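Local coordinates for protein Non-heme chloroperoxidase CPO-A1 (Streptomyces aureofaciens, PDB 1A8Q) that acts as a cofactor-free haloperoxidase of the alpha/beta hydrolase fold that can brominate and may be a chlorinating enzyme in 7-chlorotetracycline biosynthesis, at residues 160-168 and 220-228; 14-24 and 32-43. One frame throughout, in Å; residues are numbered along the deposited sequence.

Interaction 1 (160-168 and 220-228); sequences EGFFSANRP and GDDDQVVPI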
loop_
_atom_site.group_PDB
_atom_site.type_symbol
_atom_site.label_atom_id
_atom_site.label_comp_id
_atom_site.label_asym_id
_atom_site.label_seq_id
_atom_site.Cartn_x
_atom_site.Cartn_y
_atom_site.Cartn_z
ATOM N N GLU A 160 9.610 2.889 -14.433
ATOM C CA GLU A 160 10.423 4.094 -14.472
ATOM C C GLU A 160 9.842 5.198 -13.575
ATOM O O GLU A 160 10.563 5.706 -12.728
ATOM C CB GLU A 160 10.543 4.656 -15.894
ATOM C CG GLU A 160 11.160 3.655 -16.876
ATOM C CD GLU A 160 12.617 3.346 -16.536
ATOM O OE1 GLU A 160 13.370 4.265 -16.151
ATOM O OE2 GLU A 160 13.034 2.174 -16.659
ATOM N N GLY A 161 8.556 5.474 -13.730
ATOM C CA GLY A 161 7.933 6.488 -12.868
ATOM C C GLY A 161 7.815 6.009 -11.426
ATOM O O GLY A 161 7.899 6.809 -10.479
ATOM N N PHE A 162 7.500 4.722 -11.232
ATOM C CA PHE A 162 7.261 4.203 -9.888
ATOM C C PHE A 162 8.495 4.434 -9.010
ATOM O O PHE A 162 8.374 4.732 -7.825
ATOM C CB PHE A 162 6.963 2.709 -10.011
ATOM C CG PHE A 162 6.384 2.041 -8.803
ATOM C CD1 PHE A 162 7.222 1.488 -7.855
ATOM C CD2 PHE A 162 5.009 1.910 -8.697
ATOM C CE1 PHE A 162 6.677 0.836 -6.740
ATOM C CE2 PHE A 162 4.468 1.229 -7.617
ATOM C CZ PHE A 162 5.326 0.730 -6.667
ATOM N N PHE A 163 9.688 4.281 -9.569
ATOM C CA PHE A 163 10.928 4.416 -8.805
ATOM C C PHE A 163 11.639 5.725 -9.086
ATOM O O PHE A 163 12.764 5.900 -8.580
ATOM C CB PHE A 163 11.915 3.282 -9.216
ATOM C CG PHE A 163 11.461 1.915 -8.802
ATOM C CD1 PHE A 163 11.303 1.549 -7.492
ATOM C CD2 PHE A 163 11.154 0.963 -9.792
ATOM C CE1 PHE A 163 10.874 0.296 -7.094
ATOM C CE2 PHE A 163 10.734 -0.302 -9.411
ATOM C CZ PHE A 163 10.592 -0.646 -8.082
ATOM N N SER A 164 11.015 6.671 -9.794
ATOM C CA SER A 164 11.676 7.923 -10.169
ATOM C C SER A 164 13.040 7.630 -10.758
ATOM O O SER A 164 14.058 8.305 -10.535
ATOM C CB SER A 164 11.851 8.881 -8.959
ATOM O OG SER A 164 10.551 9.241 -8.523
ATOM N N ALA A 165 13.069 6.663 -11.702
ATOM C CA ALA A 165 14.347 6.213 -12.247
ATOM C C ALA A 165 14.863 7.133 -13.338
ATOM O O ALA A 165 15.905 6.877 -13.967
ATOM C CB ALA A 165 14.131 4.783 -12.770
ATOM N N ASN A 166 14.138 8.202 -13.621
ATOM C CA ASN A 166 14.576 9.235 -14.540
ATOM C C ASN A 166 15.510 10.236 -13.864
ATOM O O ASN A 166 16.081 11.085 -14.565
ATOM C CB ASN A 166 13.367 9.965 -15.138
ATOM C CG ASN A 166 12.239 10.143 -14.142
ATOM O OD1 ASN A 166 12.400 10.553 -12.993
ATOM N ND2 ASN A 166 11.023 9.807 -14.594
ATOM N N ARG A 167 15.680 10.169 -12.553
ATOM C CA ARG A 167 16.573 11.134 -11.903
ATOM C C ARG A 167 18.021 10.708 -11.989
ATOM O O ARG A 167 18.345 9.594 -11.602
ATOM C CB ARG A 167 16.178 11.317 -10.439
ATOM C CG ARG A 167 14.702 11.632 -10.283
ATOM C CD ARG A 167 14.419 12.977 -10.955
ATOM N NE ARG A 167 13.172 13.525 -10.427
ATOM C CZ ARG A 167 12.549 14.540 -11.038
ATOM N NH1 ARG A 167 13.052 15.032 -12.163
ATOM N NH2 ARG A 167 11.455 15.051 -10.499
ATOM N N PRO A 168 18.861 11.558 -12.567
ATOM C CA PRO A 168 20.280 11.289 -12.659
ATOM C C PRO A 168 20.840 10.882 -11.312
ATOM O O PRO A 168 20.470 11.463 -10.295
ATOM C CB PRO A 168 20.887 12.636 -13.076
ATOM C CG PRO A 168 19.769 13.348 -13.757
ATOM C CD PRO A 168 18.499 12.908 -13.078
ATOM N N GLY A 220 7.468 10.384 0.059
ATOM C CA GLY A 220 8.620 11.011 -0.607
ATOM C C GLY A 220 8.120 12.278 -1.301
ATOM O O GLY A 220 7.028 12.264 -1.873
ATOM N N ASP A 221 8.996 13.273 -1.455
ATOM C CA ASP A 221 8.554 14.450 -2.209
ATOM C C ASP A 221 8.954 14.411 -3.663
ATOM O O ASP A 221 8.758 15.391 -4.371
ATOM C CB ASP A 221 9.068 15.724 -1.518
ATOM C CG ASP A 221 10.541 15.928 -1.649
ATOM O OD1 ASP A 221 11.272 15.234 -2.391
ATOM O OD2 ASP A 221 11.018 16.897 -0.968
ATOM N N ASP A 222 9.460 13.259 -4.160
ATOM C CA ASP A 222 9.587 13.062 -5.589
ATOM C C ASP A 222 8.724 11.870 -6.037
ATOM O O ASP A 222 9.121 11.062 -6.901
ATOM C CB ASP A 222 11.048 12.860 -6.016
ATOM C CG ASP A 222 11.215 12.925 -7.517
ATOM O OD1 ASP A 222 10.484 13.683 -8.189
ATOM O OD2 ASP A 222 12.024 12.152 -8.073
ATOM N N ASP A 223 7.579 11.742 -5.384
ATOM C CA ASP A 223 6.648 10.642 -5.723
ATOM C C ASP A 223 5.879 11.055 -6.976
ATOM O O ASP A 223 5.025 11.947 -6.994
ATOM C CB ASP A 223 5.774 10.348 -4.512
ATOM C CG ASP A 223 4.970 9.079 -4.654
ATOM O OD1 ASP A 223 4.552 8.803 -5.810
ATOM O OD2 ASP A 223 4.765 8.405 -3.637
ATOM N N GLN A 224 6.180 10.319 -8.047
ATOM C CA GLN A 224 5.580 10.632 -9.363
ATOM C C GLN A 224 4.313 9.855 -9.598
ATOM O O GLN A 224 3.741 9.893 -10.716
ATOM C CB GLN A 224 6.641 10.295 -10.429
ATOM C CG GLN A 224 7.897 11.128 -10.385
ATOM C CD GLN A 224 8.971 10.757 -11.386
ATOM O OE1 GLN A 224 8.662 10.174 -12.430
ATOM N NE2 GLN A 224 10.222 11.096 -11.104
ATOM N N VAL A 225 3.812 9.130 -8.617
ATOM C CA VAL A 225 2.606 8.305 -8.742
ATOM C C VAL A 225 1.501 8.859 -7.836
ATOM O O VAL A 225 0.344 9.031 -8.270
ATOM C CB VAL A 225 2.888 6.838 -8.372
ATOM C CG1 VAL A 225 1.662 5.935 -8.500
ATOM C CG2 VAL A 225 4.004 6.250 -9.258
ATOM N N VAL A 226 1.837 9.127 -6.574
ATOM C CA VAL A 226 0.891 9.603 -5.564
ATOM C C VAL A 226 1.436 10.929 -5.041
ATOM O O VAL A 226 2.384 10.960 -4.283
ATOM C CB VAL A 226 0.721 8.563 -4.455
ATOM C CG1 VAL A 226 -0.221 9.042 -3.347
ATOM C CG2 VAL A 226 0.163 7.241 -5.030
ATOM N N PRO A 227 0.870 12.049 -5.468
ATOM C CA PRO A 227 1.473 13.352 -5.190
ATOM C C PRO A 227 1.397 13.723 -3.725
ATOM O O PRO A 227 0.323 13.709 -3.147
ATOM C CB PRO A 227 0.686 14.328 -6.062
ATOM C CG PRO A 227 -0.616 13.631 -6.299
ATOM C CD PRO A 227 -0.235 12.166 -6.458
ATOM N N ILE A 228 2.578 14.060 -3.167
ATOM C CA ILE A 228 2.608 14.331 -1.737
ATOM C C ILE A 228 1.657 15.422 -1.305
ATOM O O ILE A 228 1.024 15.231 -0.267
ATOM C CB ILE A 228 4.057 14.634 -1.285
ATOM C CG1 ILE A 228 4.133 14.715 0.230
ATOM C CG2 ILE A 228 4.637 15.878 -1.947
ATOM C CD1 ILE A 228 5.573 14.785 0.741
HETATM O O HOH W 1 8.101 8.093 -8.016
#
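Q224 lies against the Schellman motif that ends helix 137-162, and joins it to the loop that follows strand 215-220 of the alpha/beta hydrolase fold and carries the catalytic acid D223. Its CB rests 3.7 Å from G161 O, the carbonyl that also receives S164 N in the motif. CG, set anti to the carbonyl carbon (chi1 -64°), starts an extended chain that passes S164 OG and delivers a flat amide to N166. There the two amides approach from opposite directions, lie nearly coplanar, 9° apart, and form a cyclic pair of bonds: Q224 NE2 gives an almost straight hydrogen bond to N166 OD1 (2.9 Å), and N166 ND2 returns one to Q224 OE1 (3.2 Å). Each donor sits on a lone pair of the opposite carbonyl, and the paired bonds hold both groups flat. Q224 NE2 also lies over one face of the R167 guanidinium.

The edge of that guanidinium serves D222. R167 holds the carboxylate side-on, NE to OD2 and NH2 to OD1, yet the planes are turned 27° apart and both nitrogens stand out of the carboxylate plane. S164, at positive phi as the C-prime residue, donates from OG to D222 O (2.8 Å), nearly along the C=O axis. V225 supplies the apolar part: its CG2 reaches F162 CA at 3.9 Å, while the F162 ring meets H252 edge-to-face. D223 turns to H252 with OD2; its OD1 accepts V225 N in an Asx turn and also V226 N, one residue further on. One water between the segments donates to S164 OG, lies 2.8 Å from G161 O, and with its oxygen accepts from Q224 N at 2.9 Å.

Interaction 2 (14-24 and 32-43); sequences KDWGQGRPVVF and GDAWQDQLKAVV
F24 and W35 form the aromatic part of this contact, in which helix 36-44 packs on strands 10-16 and 21-25 at the start of a beta-alpha-beta crossover running 21-25, 36-44, 48-52. F24 CB stands 3.4 Å above the centroid of the W35 five-membered ring, only 6° off its normal, a CH-pi contact. Beyond CB the F24 ring leans over the six-membered part of the indole with the planes at 45°, bringing F24 CD2 to 3.5 Å from W35 CE3. W35 itself occupies the N-cap position of the helix.

Apolar contacts continue along the helix, to which strand 21-24 runs nearly antiparallel. Besides W35, F24 touches three helix residues: Q38 CB packs on F24 CE2, L39 CD2 lies by F24 CD1, and V42 CG2 meets the edge of the same ring. W16 adds a second indole: L39 CB is 3.5 Å from W16 CZ3, and L39 CD1 sits over one face of the ring. At the far end V43 CG1 packs 3.6 Å from G17 CA, where a CB would clash with it.

Polar groups gather at the other end. Q36 OE1 lies in the plane of the W16 indole at its edge, the amide about perpendicular to the ring. K14, bent at chi3 (-107°) and chi4, brings NZ to D33 OD1 at 2.8 Å in a salt bridge, on the anti side of the carboxylate. Q36 NE2 donates to the same oxygen at 3.0 Å from the opposite face. Two donors on opposite faces of one oxygen would draw carboxylate charge toward OD1 and probably favour the ionised form of D33; the rest of the contact is largely apolar.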
loop_
_atom_site.group_PDB
_atom_site.type_symbol
_atom_site.label_atom_id
_atom_site.label_comp_id
_atom_site.label_asym_id
_atom_site.label_seq_id
_atom_site.Cartn_x
_atom_site.Cartn_y
_atom_site.Cartn_z
ATOM N N LYS A 14 2.189 -14.567 3.905
ATOM C CA LYS A 14 3.405 -14.969 4.620
ATOM C C LYS A 14 3.252 -14.621 6.096
ATOM O O LYS A 14 2.653 -13.586 6.388
ATOM C CB LYS A 14 4.574 -14.131 4.088
ATOM C CG LYS A 14 5.001 -14.587 2.689
ATOM C CD LYS A 14 6.190 -13.830 2.203
ATOM C CE LYS A 14 5.963 -12.803 1.110
ATOM N NZ LYS A 14 5.223 -13.392 -0.064
ATOM N N ASP A 15 3.720 -15.533 6.988
ATOM C CA ASP A 15 3.518 -15.235 8.429
ATOM C C ASP A 15 4.806 -15.674 9.119
ATOM O O ASP A 15 5.059 -16.909 9.175
ATOM C CB ASP A 15 2.333 -16.060 8.916
ATOM C CG ASP A 15 2.012 -15.954 10.402
ATOM O OD1 ASP A 15 2.777 -15.290 11.095
ATOM O OD2 ASP A 15 1.010 -16.536 10.814
ATOM N N TRP A 16 5.621 -14.696 9.439
ATOM C CA TRP A 16 6.970 -14.998 9.941
ATOM C C TRP A 16 7.131 -14.559 11.392
ATOM O O TRP A 16 6.735 -13.469 11.744
ATOM C CB TRP A 16 7.952 -14.189 9.086
ATOM C CG TRP A 16 8.147 -14.676 7.662
ATOM C CD1 TRP A 16 7.586 -15.766 7.069
ATOM C CD2 TRP A 16 8.941 -14.036 6.666
ATOM N NE1 TRP A 16 7.960 -15.844 5.757
ATOM C CE2 TRP A 16 8.824 -14.816 5.482
ATOM C CE3 TRP A 16 9.771 -12.918 6.638
ATOM C CZ2 TRP A 16 9.489 -14.473 4.305
ATOM C CZ3 TRP A 16 10.439 -12.569 5.480
ATOM C CH2 TRP A 16 10.293 -13.375 4.311
ATOM N N GLY A 17 7.830 -15.390 12.174
ATOM C CA GLY A 17 8.174 -14.905 13.514
ATOM C C GLY A 17 7.101 -15.048 14.563
ATOM O O GLY A 17 6.005 -15.543 14.403
ATOM N N GLN A 18 7.487 -14.541 15.755
ATOM C CA GLN A 18 6.648 -14.538 16.936
ATOM C C GLN A 18 6.744 -13.155 17.592
ATOM O O GLN A 18 7.750 -12.438 17.431
ATOM C CB GLN A 18 7.086 -15.606 17.945
ATOM C CG GLN A 18 6.408 -16.949 17.832
ATOM C CD GLN A 18 6.978 -17.844 16.757
ATOM O OE1 GLN A 18 6.230 -18.291 15.868
ATOM N NE2 GLN A 18 8.285 -18.088 16.798
ATOM N N GLY A 19 5.657 -12.727 18.217
ATOM C CA GLY A 19 5.750 -11.368 18.816
ATOM C C GLY A 19 4.527 -10.562 18.378
ATOM O O GLY A 19 3.584 -11.158 17.863
ATOM N N ARG A 20 4.530 -9.278 18.696
ATOM C CA ARG A 20 3.329 -8.471 18.384
ATOM C C ARG A 20 3.254 -8.417 16.853
ATOM O O ARG A 20 4.288 -8.142 16.241
ATOM C CB ARG A 20 3.532 -7.087 18.951
ATOM C CG ARG A 20 2.379 -6.148 18.904
ATOM C CD ARG A 20 2.650 -4.845 19.615
ATOM N NE ARG A 20 3.483 -3.814 19.015
ATOM C CZ ARG A 20 3.117 -3.114 17.935
ATOM N NH1 ARG A 20 1.971 -3.414 17.369
ATOM N NH2 ARG A 20 3.890 -2.139 17.498
ATOM N N PRO A 21 2.055 -8.523 16.328
ATOM C CA PRO A 21 1.910 -8.560 14.875
ATOM C C PRO A 21 1.983 -7.245 14.161
ATOM O O PRO A 21 1.326 -6.256 14.516
ATOM C CB PRO A 21 0.539 -9.194 14.661
ATOM C CG PRO A 21 -0.160 -9.250 15.966
ATOM C CD PRO A 21 0.798 -8.820 17.027
ATOM N N VAL A 22 2.686 -7.261 13.034
ATOM C CA VAL A 22 2.842 -6.158 12.122
ATOM C C VAL A 22 2.322 -6.706 10.763
ATOM O O VAL A 22 2.899 -7.660 10.257
ATOM C CB VAL A 22 4.264 -5.664 11.988
ATOM C CG1 VAL A 22 4.309 -4.436 11.065
ATOM C CG2 VAL A 22 4.877 -5.332 13.351
ATOM N N VAL A 23 1.225 -6.145 10.287
ATOM C CA VAL A 23 0.578 -6.676 9.072
ATOM C C VAL A 23 0.800 -5.652 7.974
ATOM O O VAL A 23 0.423 -4.475 8.067
ATOM C CB VAL A 23 -0.917 -6.930 9.289
ATOM C CG1 VAL A 23 -1.626 -7.270 7.979
ATOM C CG2 VAL A 23 -1.160 -8.036 10.324
ATOM N N PHE A 24 1.398 -6.100 6.876
ATOM C CA PHE A 24 1.789 -5.228 5.777
ATOM C C PHE A 24 0.797 -5.350 4.626
ATOM O O PHE A 24 0.394 -6.480 4.308
ATOM C CB PHE A 24 3.187 -5.605 5.260
ATOM C CG PHE A 24 4.304 -5.291 6.232
ATOM C CD1 PHE A 24 4.632 -6.251 7.177
ATOM C CD2 PHE A 24 4.958 -4.081 6.143
ATOM C CE1 PHE A 24 5.680 -5.953 8.076
ATOM C CE2 PHE A 24 6.006 -3.790 7.041
ATOM C CZ PHE A 24 6.342 -4.755 7.977
ATOM N N GLY A 32 2.502 -9.305 -1.693
ATOM C CA GLY A 32 3.248 -9.294 -0.437
ATOM C C GLY A 32 4.740 -9.459 -0.596
ATOM O O GLY A 32 5.502 -9.056 0.313
ATOM N N ASP A 33 5.234 -9.941 -1.757
ATOM C CA ASP A 33 6.689 -9.946 -1.946
ATOM C C ASP A 33 7.297 -8.564 -1.974
ATOM O O ASP A 33 8.519 -8.405 -1.826
ATOM C CB ASP A 33 7.066 -10.596 -3.297
ATOM C CG ASP A 33 7.003 -12.110 -3.238
ATOM O OD1 ASP A 33 6.913 -12.630 -2.125
ATOM O OD2 ASP A 33 6.992 -12.769 -4.322
ATOM N N ALA A 34 6.539 -7.470 -2.155
ATOM C CA ALA A 34 6.987 -6.104 -2.110
ATOM C C ALA A 34 7.396 -5.705 -0.683
ATOM O O ALA A 34 7.890 -4.580 -0.587
ATOM C CB ALA A 34 5.911 -5.109 -2.557
ATOM N N TRP A 35 7.223 -6.573 0.279
ATOM C CA TRP A 35 7.557 -6.210 1.649
ATOM C C TRP A 35 8.626 -7.131 2.225
ATOM O O TRP A 35 8.855 -7.075 3.443
ATOM C CB TRP A 35 6.310 -6.427 2.514
ATOM C CG TRP A 35 5.202 -5.422 2.257
ATOM C CD1 TRP A 35 3.937 -5.713 1.872
ATOM C CD2 TRP A 35 5.243 -4.027 2.592
ATOM N NE1 TRP A 35 3.174 -4.543 1.866
ATOM C CE2 TRP A 35 3.950 -3.509 2.304
ATOM C CE3 TRP A 35 6.238 -3.146 2.976
ATOM C CZ2 TRP A 35 3.663 -2.144 2.476
ATOM C CZ3 TRP A 35 5.954 -1.794 3.192
ATOM C CH2 TRP A 35 4.657 -1.301 2.888
ATOM N N GLN A 36 9.265 -8.002 1.441
ATOM C CA GLN A 36 10.174 -8.944 2.124
ATOM C C GLN A 36 11.254 -8.237 2.921
ATOM O O GLN A 36 11.621 -8.784 3.964
ATOM C CB GLN A 36 10.807 -9.875 1.074
ATOM C CG GLN A 36 9.683 -10.838 0.622
ATOM C CD GLN A 36 10.220 -12.222 0.294
ATOM O OE1 GLN A 36 11.236 -12.638 0.855
ATOM N NE2 GLN A 36 9.524 -12.921 -0.598
ATOM N N ASP A 37 11.799 -7.121 2.446
ATOM C CA ASP A 37 12.843 -6.441 3.226
ATOM C C ASP A 37 12.306 -6.030 4.605
ATOM O O ASP A 37 13.024 -6.177 5.605
ATOM C CB ASP A 37 13.333 -5.245 2.459
ATOM C CG ASP A 37 14.095 -5.566 1.177
ATOM O OD1 ASP A 37 15.253 -6.006 1.197
ATOM O OD2 ASP A 37 13.548 -5.235 0.115
ATOM N N GLN A 38 11.115 -5.461 4.632
ATOM C CA GLN A 38 10.528 -5.003 5.890
ATOM C C GLN A 38 10.082 -6.125 6.771
ATOM O O GLN A 38 10.166 -6.063 8.010
ATOM C CB GLN A 38 9.294 -4.068 5.610
ATOM C CG GLN A 38 9.769 -2.766 5.010
ATOM C CD GLN A 38 10.279 -2.829 3.596
ATOM O OE1 GLN A 38 9.697 -3.513 2.753
ATOM N NE2 GLN A 38 11.360 -2.108 3.329
ATOM N N LEU A 39 9.597 -7.246 6.188
ATOM C CA LEU A 39 9.216 -8.406 6.969
ATOM C C LEU A 39 10.443 -8.954 7.740
ATOM O O LEU A 39 10.302 -9.191 8.946
ATOM C CB LEU A 39 8.761 -9.553 6.032
ATOM C CG LEU A 39 7.300 -9.312 5.565
ATOM C CD1 LEU A 39 7.075 -10.294 4.401
ATOM C CD2 LEU A 39 6.286 -9.540 6.657
ATOM N N LYS A 40 11.577 -9.046 7.083
ATOM C CA LYS A 40 12.786 -9.528 7.783
ATOM C C LYS A 40 13.162 -8.515 8.874
ATOM O O LYS A 40 13.482 -8.919 10.000
ATOM C CB LYS A 40 13.948 -9.786 6.818
ATOM C CG LYS A 40 15.273 -10.067 7.588
ATOM C CD LYS A 40 16.354 -10.557 6.642
ATOM C CE LYS A 40 17.725 -10.557 7.362
ATOM N NZ LYS A 40 17.634 -11.537 8.476
ATOM N N ALA A 41 13.174 -7.244 8.543
ATOM C CA ALA A 41 13.571 -6.219 9.527
ATOM C C ALA A 41 12.713 -6.322 10.786
ATOM O O ALA A 41 13.277 -6.247 11.887
ATOM C CB ALA A 41 13.490 -4.833 8.940
ATOM N N VAL A 42 11.383 -6.370 10.665
ATOM C CA VAL A 42 10.588 -6.419 11.894
ATOM C C VAL A 42 10.705 -7.731 12.623
ATOM O O VAL A 42 10.714 -7.743 13.873
ATOM C CB VAL A 42 9.110 -6.025 11.669
ATOM C CG1 VAL A 42 9.134 -4.642 11.002
ATOM C CG2 VAL A 42 8.376 -7.071 10.843
ATOM N N VAL A 43 10.858 -8.873 11.933
ATOM C CA VAL A 43 10.941 -10.135 12.678
ATOM C C VAL A 43 12.306 -10.213 13.382
ATOM O O VAL A 43 12.329 -10.638 14.558
ATOM C CB VAL A 43 10.743 -11.307 11.707
ATOM C CG1 VAL A 43 10.812 -12.640 12.460
ATOM C CG2 VAL A 43 9.347 -11.189 11.085
#

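Overall arrangement
Interaction 2 closes before interaction 1 opens along the chain, and the two sit on different parts of the hydrolase fold: their centres are 25 Å apart and their nearest atoms about 7 Å, without touching. Interaction 2 joins the early strands to the first crossover helix, whereas interaction 1 ties the end of helix 137-162 to the loop after strand 215-220. Interaction 1 belongs to the surroundings of the catalytic triad S94, D223 and H252: residues 220-228 supply D223, the side chain of F162 comes about 3 Å from that of H252, and V225 about 5 Å from S94. Interaction 2 approaches the triad through W35, about 8 Å from S94 and 10 Å from H252 between side chains.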